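Long-range contacts in 4-methyl-5(B-hydroxyethyl)-thiazole monophosphate biosynthesis enzyme (Vibrio cholerae O1 biovar El Tor, PDB 3OT1), which is of unknown function but belongs to the DJ-1/PfpI family and may take part in making the thiazole phosphate precursor of thiamine: residues Glu21-Leu32 / Pro163-Ile174; Thr91-Ala99 / Val117-Val125. One frame throughout, in Å; residues are numbered along the deposited sequence. Where two conformers were deposited one is given.

Contacts 1 and 2 lie on opposite sides of the centre of this chain, with their own centres about 21 Å apart and their nearest atoms about 9 Å apart. Both rest on strand 106-110: contact 1 against Ala108 and Ile110, contact 2 against Val107 and Ala109, successive residues facing opposite ways. Contact 1 is buried and joins parts of the chain more than 130 residues apart; contact 2, formed within that interval, is more local and only partly buried. Glu24 of contact 1 touches Cys111, consistent with the glutamate-cysteine pair of the DJ-1 superfamily, and helix 113-119, which leads into contact 2, begins just beyond this cysteine.

Contact 1: residues Glu21-Leu32 / Pro163-Ile174; sequences EEMETVIIVDTL and PGTALEFALAMI
Ile27 O is gripped twice by Thr31, by its backbone N and by OG1, the latter 2.8 Å away, and the two donors arrive from opposite faces of the carbonyl plane. With its hydroxyl turned back in this way, Thr31 can serve as an apolar knob: it sits in a hole made by Leu167, Ala170, Leu171 and Ile174. A chi1 of -57° sets Thr31 OG1 beside the backbone N and CG2 anti to it, which brings CG2 to 3.7 Å from Ile174 CD1, while Thr31 CB lies equally near Ala170 CB. The small alanines let the helices come together at 8.9 Å between the axes of these short segments, with a crossing angle of -33°. One turn earlier, Ile27 lays CG2 against the backbone of the second helix, 3.6 Å from Leu167 N, and both of its branches meet the methyl of Ala166. Ile28 reaches toward the edge of the Phe169 ring, where its CD1 approaches CE2 at 3.7 Å, and Leu32 and Ile174 run antiparallel, with CD2 of the leucine beside CG1 of the isoleucine. At the other end Glu21 caps the first helix, its OE2 accepting from Glu24 N at 2.9 Å in a nearly straight bond. Glu24 OE2 lies 3.3 Å from Pro163 CD, a contact with the proline ring, whereas OE1 accepts from Gly79 N. The same side chain touches Cys111, consistent with the glutamate-cysteine pair of DJ-1 relatives. Beyond the two segments, Glu21 OE1 forms a salt bridge with a basic side chain of the second protein chain, which also packs on Pro163. On the sheet side, Thr25, Val29 and Leu32 rest on strand 38-43, and Phe169 and selenomethionine Met173 on strand 106-110; Leu171 and Ile174 pack against helix 180-187.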
loop_
_atom_site.group_PDB
_atom_site.type_symbol
_atom_site.label_atom_id
_atom_site.label_comp_id
_atom_site.label_asym_id
_atom_site.label_seq_id
_atom_site.Cartn_x
_atom_site.Cartn_y
_atom_site.Cartn_z
ATOM N N GLU A 21 1.091 6.267 -8.487
ATOM C CA GLU A 21 1.326 6.149 -7.045
ATOM C C GLU A 21 1.325 4.656 -6.708
ATOM O O GLU A 21 0.294 3.972 -6.832
ATOM C CB GLU A 21 0.300 6.930 -6.251
ATOM C CG GLU A 21 0.863 7.619 -5.009
ATOM C CD GLU A 21 1.468 6.679 -4.031
ATOM O OE1 GLU A 21 2.408 7.103 -3.316
ATOM O OE2 GLU A 21 1.027 5.518 -3.962
ATOM N N GLU A 22 2.500 4.147 -6.369
ATOM C CA GLU A 22 2.676 2.709 -6.249
ATOM C C GLU A 22 1.972 2.110 -5.052
ATOM O O GLU A 22 1.503 0.977 -5.147
ATOM C CB GLU A 22 4.161 2.311 -6.237
ATOM C CG GLU A 22 5.041 3.094 -5.274
ATOM C CD GLU A 22 5.658 4.308 -5.954
ATOM O OE1 GLU A 22 4.926 5.290 -6.140
ATOM O OE2 GLU A 22 6.846 4.264 -6.313
HETATM N N MSE A 23 1.905 2.801 -3.910
HETATM C CA MSE A 23 1.187 2.205 -2.777
HETATM C C MSE A 23 -0.308 2.197 -3.068
HETATM O O MSE A 23 -0.989 1.236 -2.721
HETATM C CB MSE A 23 1.527 2.806 -1.413
HETATM C CG MSE A 23 0.764 4.018 -0.992
HETATM SE SE MSE A 23 1.365 4.601 0.759
HETATM C CE MSE A 23 -0.197 4.373 1.924
ATOM N N GLU A 24 -0.830 3.244 -3.696
ATOM C CA GLU A 24 -2.233 3.186 -4.088
ATOM C C GLU A 24 -2.498 1.999 -5.005
ATOM O O GLU A 24 -3.457 1.259 -4.847
ATOM C CB GLU A 24 -2.643 4.485 -4.781
ATOM C CG GLU A 24 -2.598 5.699 -3.877
ATOM C CD GLU A 24 -2.813 7.021 -4.585
ATOM O OE1 GLU A 24 -3.194 7.054 -5.764
ATOM O OE2 GLU A 24 -2.569 8.070 -3.902
ATOM N N THR A 25 -1.653 1.859 -6.015
ATOM C CA THR A 25 -1.791 0.782 -6.978
ATOM C C THR A 25 -1.788 -0.580 -6.299
ATOM O O THR A 25 -2.660 -1.411 -6.557
ATOM C CB THR A 25 -0.648 0.838 -8.024
ATOM O OG1 THR A 25 -0.686 2.093 -8.719
ATOM C CG2 THR A 25 -0.782 -0.284 -9.036
ATOM N N VAL A 26 -0.792 -0.827 -5.467
ATOM C CA VAL A 26 -0.609 -2.137 -4.883
ATOM C C VAL A 26 -1.677 -2.409 -3.819
ATOM O O VAL A 26 -2.142 -3.535 -3.696
ATOM C CB VAL A 26 0.836 -2.315 -4.386
ATOM C CG1 VAL A 26 0.979 -3.624 -3.647
ATOM C CG2 VAL A 26 1.792 -2.249 -5.562
ATOM N N ILE A 27 -2.096 -1.394 -3.075
ATOM C CA ILE A 27 -3.221 -1.568 -2.159
ATOM C C ILE A 27 -4.460 -2.016 -2.926
ATOM O O ILE A 27 -5.168 -2.934 -2.500
ATOM C CB ILE A 27 -3.496 -0.299 -1.336
ATOM C CG1 ILE A 27 -2.374 -0.050 -0.320
ATOM C CG2 ILE A 27 -4.895 -0.380 -0.643
ATOM C CD1 ILE A 27 -2.385 1.345 0.309
ATOM N N ILE A 28 -4.745 -1.369 -4.046
ATOM C CA ILE A 28 -5.906 -1.750 -4.851
ATOM C C ILE A 28 -5.774 -3.189 -5.320
ATOM O O ILE A 28 -6.703 -3.979 -5.145
ATOM C CB ILE A 28 -6.081 -0.779 -6.045
ATOM C CG1 ILE A 28 -6.455 0.628 -5.558
ATOM C CG2 ILE A 28 -7.108 -1.325 -7.029
ATOM C CD1 ILE A 28 -6.178 1.748 -6.550
ATOM N N VAL A 29 -4.657 -3.524 -5.941
ATOM C CA VAL A 29 -4.518 -4.852 -6.512
ATOM C C VAL A 29 -4.604 -5.930 -5.422
ATOM O O VAL A 29 -5.341 -6.889 -5.541
ATOM C CB VAL A 29 -3.190 -4.974 -7.296
ATOM C CG1 VAL A 29 -2.952 -6.413 -7.696
ATOM C CG2 VAL A 29 -3.207 -4.049 -8.532
ATOM N N ASP A 30 -3.813 -5.755 -4.372
ATOM C CA ASP A 30 -3.721 -6.748 -3.295
ATOM C C ASP A 30 -5.096 -6.948 -2.658
ATOM O O ASP A 30 -5.568 -8.077 -2.501
ATOM C CB ASP A 30 -2.652 -6.260 -2.297
ATOM C CG ASP A 30 -2.364 -7.180 -1.157
ATOM O OD1 ASP A 30 -3.239 -7.881 -0.643
ATOM O OD2 ASP A 30 -1.171 -7.144 -0.759
ATOM N N THR A 31 -5.758 -5.863 -2.292
ATOM C CA THR A 31 -7.048 -5.967 -1.626
ATOM C C THR A 31 -8.070 -6.674 -2.496
ATOM O O THR A 31 -8.829 -7.526 -2.021
ATOM C CB THR A 31 -7.542 -4.578 -1.165
ATOM O OG1 THR A 31 -6.554 -3.999 -0.300
ATOM C CG2 THR A 31 -8.843 -4.661 -0.393
ATOM N N LEU A 32 -8.100 -6.350 -3.778
ATOM C CA LEU A 32 -9.042 -7.024 -4.662
ATOM C C LEU A 32 -8.701 -8.496 -4.859
ATOM O O LEU A 32 -9.619 -9.313 -4.938
ATOM C CB LEU A 32 -9.110 -6.286 -6.000
ATOM C CG LEU A 32 -9.711 -4.884 -5.958
ATOM C CD1 LEU A 32 -9.451 -4.127 -7.260
ATOM C CD2 LEU A 32 -11.190 -4.977 -5.656
ATOM N N PRO A 163 -3.326 8.245 -0.544
ATOM C CA PRO A 163 -2.711 7.031 -0.047
ATOM C C PRO A 163 -3.423 6.489 1.198
ATOM O O PRO A 163 -3.643 5.289 1.319
ATOM C CB PRO A 163 -1.265 7.475 0.238
ATOM C CG PRO A 163 -1.005 8.537 -0.764
ATOM C CD PRO A 163 -2.314 9.284 -0.846
ATOM N N GLY A 164 -3.759 7.381 2.120
ATOM C CA GLY A 164 -4.378 7.008 3.375
ATOM C C GLY A 164 -5.839 6.636 3.296
ATOM O O GLY A 164 -6.406 6.198 4.300
ATOM N N THR A 165 -6.460 6.788 2.120
ATOM C CA THR A 165 -7.824 6.306 1.886
ATOM C C THR A 165 -7.875 5.113 0.943
ATOM O O THR A 165 -8.963 4.630 0.634
ATOM C CB THR A 165 -8.760 7.435 1.349
ATOM O OG1 THR A 165 -8.374 7.767 0.016
ATOM C CG2 THR A 165 -8.755 8.671 2.260
ATOM N N ALA A 166 -6.733 4.615 0.487
ATOM C CA ALA A 166 -6.718 3.620 -0.558
ATOM C C ALA A 166 -7.334 2.287 -0.102
ATOM O O ALA A 166 -8.016 1.629 -0.871
ATOM C CB ALA A 166 -5.313 3.422 -1.127
ATOM N N LEU A 167 -7.038 1.870 1.131
ATOM C CA LEU A 167 -7.627 0.651 1.649
ATOM C C LEU A 167 -9.160 0.781 1.760
ATOM O O LEU A 167 -9.916 -0.105 1.352
ATOM C CB LEU A 167 -6.977 0.343 2.976
ATOM C CG LEU A 167 -7.360 -0.948 3.648
ATOM C CD1 LEU A 167 -7.332 -2.096 2.678
ATOM C CD2 LEU A 167 -6.433 -1.205 4.845
ATOM N N GLU A 168 -9.623 1.908 2.307
ATOM C CA GLU A 168 -11.051 2.186 2.401
ATOM C C GLU A 168 -11.701 2.147 1.024
ATOM O O GLU A 168 -12.782 1.591 0.856
ATOM C CB GLU A 168 -11.270 3.569 3.024
ATOM C CG GLU A 168 -10.888 3.647 4.479
ATOM C CD GLU A 168 -10.566 5.068 4.889
ATOM O OE1 GLU A 168 -11.502 5.851 5.076
ATOM O OE2 GLU A 168 -9.373 5.414 4.996
ATOM N N PHE A 169 -11.042 2.719 0.037
ATOM C CA PHE A 169 -11.513 2.762 -1.349
ATOM C C PHE A 169 -11.612 1.361 -1.941
ATOM O O PHE A 169 -12.632 1.006 -2.557
ATOM C CB PHE A 169 -10.523 3.650 -2.114
ATOM C CG PHE A 169 -10.595 3.612 -3.621
ATOM C CD1 PHE A 169 -11.604 4.255 -4.317
ATOM C CD2 PHE A 169 -9.563 3.060 -4.349
ATOM C CE1 PHE A 169 -11.571 4.326 -5.675
ATOM C CE2 PHE A 169 -9.547 3.107 -5.721
ATOM C CZ PHE A 169 -10.563 3.738 -6.384
ATOM N N ALA A 170 -10.543 0.567 -1.838
ATOM C CA ALA A 170 -10.547 -0.781 -2.385
ATOM C C ALA A 170 -11.626 -1.658 -1.718
ATOM O O ALA A 170 -12.299 -2.435 -2.400
ATOM C CB ALA A 170 -9.175 -1.402 -2.278
ATOM N N LEU A 171 -11.785 -1.529 -0.411
ATOM C CA LEU A 171 -12.818 -2.273 0.298
ATOM C C LEU A 171 -14.216 -1.835 -0.135
ATOM O O LEU A 171 -15.105 -2.682 -0.266
ATOM C CB LEU A 171 -12.625 -2.146 1.800
ATOM C CG LEU A 171 -11.376 -2.878 2.322
ATOM C CD1 LEU A 171 -11.007 -2.373 3.722
ATOM C CD2 LEU A 171 -11.511 -4.397 2.272
ATOM N N ALA A 172 -14.414 -0.542 -0.376
ATOM C CA ALA A 172 -15.698 -0.058 -0.897
ATOM C C ALA A 172 -15.970 -0.636 -2.283
ATOM O O ALA A 172 -17.110 -0.981 -2.600
ATOM C CB ALA A 172 -15.689 1.463 -0.965
HETATM N N MSE A 173 -14.937 -0.751 -3.113
HETATM C CA MSE A 173 -15.095 -1.401 -4.409
HETATM C C MSE A 173 -15.609 -2.823 -4.253
HETATM O O MSE A 173 -16.522 -3.239 -4.957
HETATM C CB MSE A 173 -13.776 -1.464 -5.176
HETATM C CG MSE A 173 -13.250 -0.194 -5.783
HETATM SE SE MSE A 173 -11.686 -0.482 -6.856
HETATM C CE MSE A 173 -12.534 -1.420 -7.869
ATOM N N ILE A 174 -15.022 -3.570 -3.339
ATOM C CA ILE A 174 -15.492 -4.927 -3.071
ATOM C C ILE A 174 -16.946 -4.928 -2.628
ATOM O O ILE A 174 -17.749 -5.748 -3.103
ATOM C CB ILE A 174 -14.611 -5.637 -2.032
ATOM C CG1 ILE A 174 -13.190 -5.841 -2.561
ATOM C CG2 ILE A 174 -15.204 -6.999 -1.644
ATOM C CD1 ILE A 174 -12.156 -6.061 -1.438
#

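Contact 2: residues Thr91-Ala99 / Val117-Val125; sequences TALLALIDA and VFAKQQKFV
Phe118 takes Phe124 on one face and Ile97 at its edge: Phe124 CD2 stands over the ring centre, 3.7 Å above the plane, and Ile97 CD1 lies near that plane, 3.9 Å from Phe118 CE1. Phe124 in turn has Phe118 CD1 in the plane of its own ring, at the edge. Ile97 thus joins the two aromatics from the helix side, because its other branch, CG2, meets Phe124 CE2 obliquely at 3.6 Å. The longer branch of Ile97 also brings CD1 to Val117 CG1, which Leu94 CD2 approaches from farther up the helix at 3.8 Å. Leu94 extends across Gln121 at about a right angle and covers its aliphatic stem. Nearer the solvent, the methylenes of Lys123 pass over Ile97 CG2. The lysine bends at chi2 (-58°) and then runs extended, which carries NZ to 2.7 Å from Asp98 OD1, a salt bridge made on the syn side and 20° out of the carboxylate plane. A water closes the ring, giving a hydrogen to Asp98 OD2 and accepting from Lys123 NZ at 3.0 Å. Helix 91-102 is thereby tied to the turn that follows helix 113-119, while Ile97 and Phe118 reach inward to strand 74-77 and Phe118 and Phe124 to strand 106-110. The chemistry is graded, apolar and aromatic next to the sheet and ionic where the contact meets solvent. Water shares the carboxylate and the ammonium group there, so the ion pair probably fixes the lysine's position more than it supplies cohesion, which probably comes largely from the hydrocarbon beneath.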
loop_
_atom_site.group_PDB
_atom_site.type_symbol
_atom_site.label_atom_id
_atom_site.label_comp_id
_atom_site.label_asym_id
_atom_site.label_seq_id
_atom_site.Cartn_x
_atom_site.Cartn_y
_atom_site.Cartn_z
ATOM N N THR A 91 -4.684 8.235 -25.232
ATOM C CA THR A 91 -5.877 7.995 -26.042
ATOM C C THR A 91 -6.601 6.734 -25.582
ATOM O O THR A 91 -7.831 6.727 -25.409
ATOM C CB THR A 91 -5.495 7.920 -27.542
ATOM O OG1 THR A 91 -4.787 9.118 -27.894
ATOM C CG2 THR A 91 -6.744 7.733 -28.398
ATOM N N ALA A 92 -5.846 5.664 -25.404
ATOM C CA ALA A 92 -6.434 4.384 -25.045
ATOM C C ALA A 92 -7.070 4.439 -23.662
ATOM O O ALA A 92 -8.115 3.841 -23.449
ATOM C CB ALA A 92 -5.390 3.282 -25.086
ATOM N N LEU A 93 -6.439 5.110 -22.703
ATOM C CA LEU A 93 -6.989 5.174 -21.355
ATOM C C LEU A 93 -8.317 5.919 -21.378
ATOM O O LEU A 93 -9.305 5.496 -20.772
ATOM C CB LEU A 93 -5.982 5.828 -20.396
ATOM C CG LEU A 93 -6.225 5.851 -18.877
ATOM C CD1 LEU A 93 -7.305 6.845 -18.519
ATOM C CD2 LEU A 93 -6.573 4.455 -18.320
ATOM N N LEU A 94 -8.324 7.076 -22.034
ATOM C CA LEU A 94 -9.545 7.863 -22.102
ATOM C C LEU A 94 -10.680 7.093 -22.786
ATOM O O LEU A 94 -11.822 7.150 -22.340
ATOM C CB LEU A 94 -9.289 9.193 -22.807
ATOM C CG LEU A 94 -8.287 10.122 -22.102
ATOM C CD1 LEU A 94 -8.063 11.381 -22.967
ATOM C CD2 LEU A 94 -8.718 10.519 -20.704
ATOM N N ALA A 95 -10.354 6.360 -23.843
ATOM C CA ALA A 95 -11.330 5.514 -24.510
ATOM C C ALA A 95 -11.859 4.411 -23.593
ATOM O O ALA A 95 -13.038 4.068 -23.682
ATOM C CB ALA A 95 -10.719 4.920 -25.805
ATOM N N LEU A 96 -11.004 3.823 -22.747
ATOM C CA LEU A 96 -11.464 2.794 -21.832
ATOM C C LEU A 96 -12.428 3.375 -20.820
ATOM O O LEU A 96 -13.366 2.712 -20.433
ATOM C CB LEU A 96 -10.292 2.129 -21.112
ATOM C CG LEU A 96 -9.582 1.097 -21.956
ATOM C CD1 LEU A 96 -8.245 0.774 -21.344
ATOM C CD2 LEU A 96 -10.394 -0.195 -22.122
ATOM N N ILE A 97 -12.181 4.597 -20.350
ATOM C CA ILE A 97 -13.144 5.213 -19.437
ATOM C C ILE A 97 -14.524 5.282 -20.112
ATOM O O ILE A 97 -15.537 4.920 -19.511
ATOM C CB ILE A 97 -12.696 6.603 -18.972
ATOM C CG1 ILE A 97 -11.422 6.502 -18.110
ATOM C CG2 ILE A 97 -13.830 7.318 -18.238
ATOM C CD1 ILE A 97 -10.752 7.841 -17.903
ATOM N N ASP A 98 -14.555 5.736 -21.359
ATOM C CA ASP A 98 -15.801 5.807 -22.114
ATOM C C ASP A 98 -16.436 4.411 -22.254
ATOM O O ASP A 98 -17.629 4.240 -22.065
ATOM C CB ASP A 98 -15.556 6.356 -23.510
ATOM C CG ASP A 98 -15.019 7.784 -23.545
ATOM O OD1 ASP A 98 -15.139 8.507 -22.563
ATOM O OD2 ASP A 98 -14.455 8.152 -24.606
ATOM N N ALA A 99 -15.612 3.429 -22.589
ATOM C CA ALA A 99 -16.129 2.078 -22.847
ATOM C C ALA A 99 -16.730 1.463 -21.590
ATOM O O ALA A 99 -17.825 0.903 -21.642
ATOM C CB ALA A 99 -15.051 1.177 -23.435
ATOM N N VAL A 117 -7.574 13.762 -14.723
ATOM C CA VAL A 117 -8.141 12.996 -15.824
ATOM C C VAL A 117 -9.617 13.375 -16.037
ATOM O O VAL A 117 -9.962 13.901 -17.097
ATOM C CB VAL A 117 -7.966 11.481 -15.657
ATOM C CG1 VAL A 117 -8.537 10.775 -16.903
ATOM C CG2 VAL A 117 -6.489 11.141 -15.429
ATOM N N PHE A 118 -10.481 13.124 -15.062
ATOM C CA PHE A 118 -11.911 13.295 -15.328
ATOM C C PHE A 118 -12.289 14.763 -15.565
ATOM O O PHE A 118 -12.934 15.094 -16.564
ATOM C CB PHE A 118 -12.787 12.746 -14.205
ATOM C CG PHE A 118 -12.604 11.278 -13.883
ATOM C CD1 PHE A 118 -12.040 10.365 -14.774
ATOM C CD2 PHE A 118 -13.048 10.812 -12.646
ATOM C CE1 PHE A 118 -11.910 9.032 -14.407
ATOM C CE2 PHE A 118 -12.932 9.497 -12.313
ATOM C CZ PHE A 118 -12.371 8.610 -13.173
ATOM N N ALA A 119 -11.893 15.636 -14.642
ATOM C CA ALA A 119 -12.257 17.038 -14.744
ATOM C C ALA A 119 -11.620 17.647 -15.998
ATOM O O ALA A 119 -12.302 18.370 -16.725
ATOM C CB ALA A 119 -11.914 17.780 -13.482
ATOM N N LYS A 120 -10.372 17.297 -16.322
ATOM C CA LYS A 120 -9.670 17.870 -17.482
ATOM C C LYS A 120 -10.104 17.341 -18.854
ATOM O O LYS A 120 -10.005 18.050 -19.850
ATOM C CB LYS A 120 -8.144 17.704 -17.323
ATOM C CG LYS A 120 -7.538 18.527 -16.201
ATOM C CD LYS A 120 -7.822 20.005 -16.372
ATOM N N GLN A 121 -10.591 16.102 -18.924
ATOM C CA GLN A 121 -10.940 15.457 -20.191
ATOM C C GLN A 121 -12.434 15.170 -20.330
ATOM O O GLN A 121 -12.840 14.351 -21.153
ATOM C CB GLN A 121 -10.097 14.195 -20.379
ATOM C CG GLN A 121 -8.605 14.457 -20.543
ATOM C CD GLN A 121 -8.288 15.243 -21.807
ATOM O OE1 GLN A 121 -9.018 15.172 -22.813
ATOM N NE2 GLN A 121 -7.210 15.999 -21.762
ATOM N N GLN A 122 -13.235 15.883 -19.548
ATOM C CA GLN A 122 -14.700 15.798 -19.606
ATOM C C GLN A 122 -15.195 14.375 -19.470
ATOM O O GLN A 122 -15.986 13.904 -20.268
ATOM C CB GLN A 122 -15.265 16.413 -20.900
ATOM C CG GLN A 122 -14.977 17.854 -21.042
ATOM C CD GLN A 122 -13.554 18.131 -21.446
ATOM O OE1 GLN A 122 -12.982 17.454 -22.317
ATOM N NE2 GLN A 122 -12.955 19.124 -20.808
ATOM N N LYS A 123 -14.721 13.689 -18.445
ATOM C CA LYS A 123 -15.278 12.401 -18.072
ATOM C C LYS A 123 -16.117 12.579 -16.819
ATOM O O LYS A 123 -15.750 13.345 -15.941
ATOM C CB LYS A 123 -14.195 11.351 -17.827
ATOM C CG LYS A 123 -13.181 11.200 -18.956
ATOM C CD LYS A 123 -13.783 10.852 -20.286
ATOM C CE LYS A 123 -12.714 10.639 -21.302
ATOM N NZ LYS A 123 -13.274 10.519 -22.694
ATOM N N PHE A 124 -17.238 11.861 -16.742
ATOM C CA PHE A 124 -18.151 11.929 -15.597
ATOM C C PHE A 124 -18.620 13.352 -15.318
ATOM O O PHE A 124 -18.771 13.773 -14.168
ATOM C CB PHE A 124 -17.546 11.237 -14.364
ATOM C CG PHE A 124 -17.217 9.821 -14.635
ATOM C CD1 PHE A 124 -18.232 8.893 -14.725
ATOM C CD2 PHE A 124 -15.918 9.421 -14.899
ATOM C CE1 PHE A 124 -17.951 7.576 -15.030
ATOM C CE2 PHE A 124 -15.634 8.123 -15.199
ATOM C CZ PHE A 124 -16.649 7.192 -15.270
ATOM N N VAL A 125 -18.899 14.074 -16.395
ATOM C CA VAL A 125 -19.481 15.394 -16.285
ATOM C C VAL A 125 -20.801 15.298 -15.522
ATOM O O VAL A 125 -21.626 14.415 -15.777
ATOM C CB VAL A 125 -19.713 16.031 -17.670
ATOM C CG1 VAL A 125 -20.378 17.403 -17.533
ATOM C CG2 VAL A 125 -18.404 16.183 -18.402
HETATM O O HOH W 1 -11.896 9.460 -25.120
#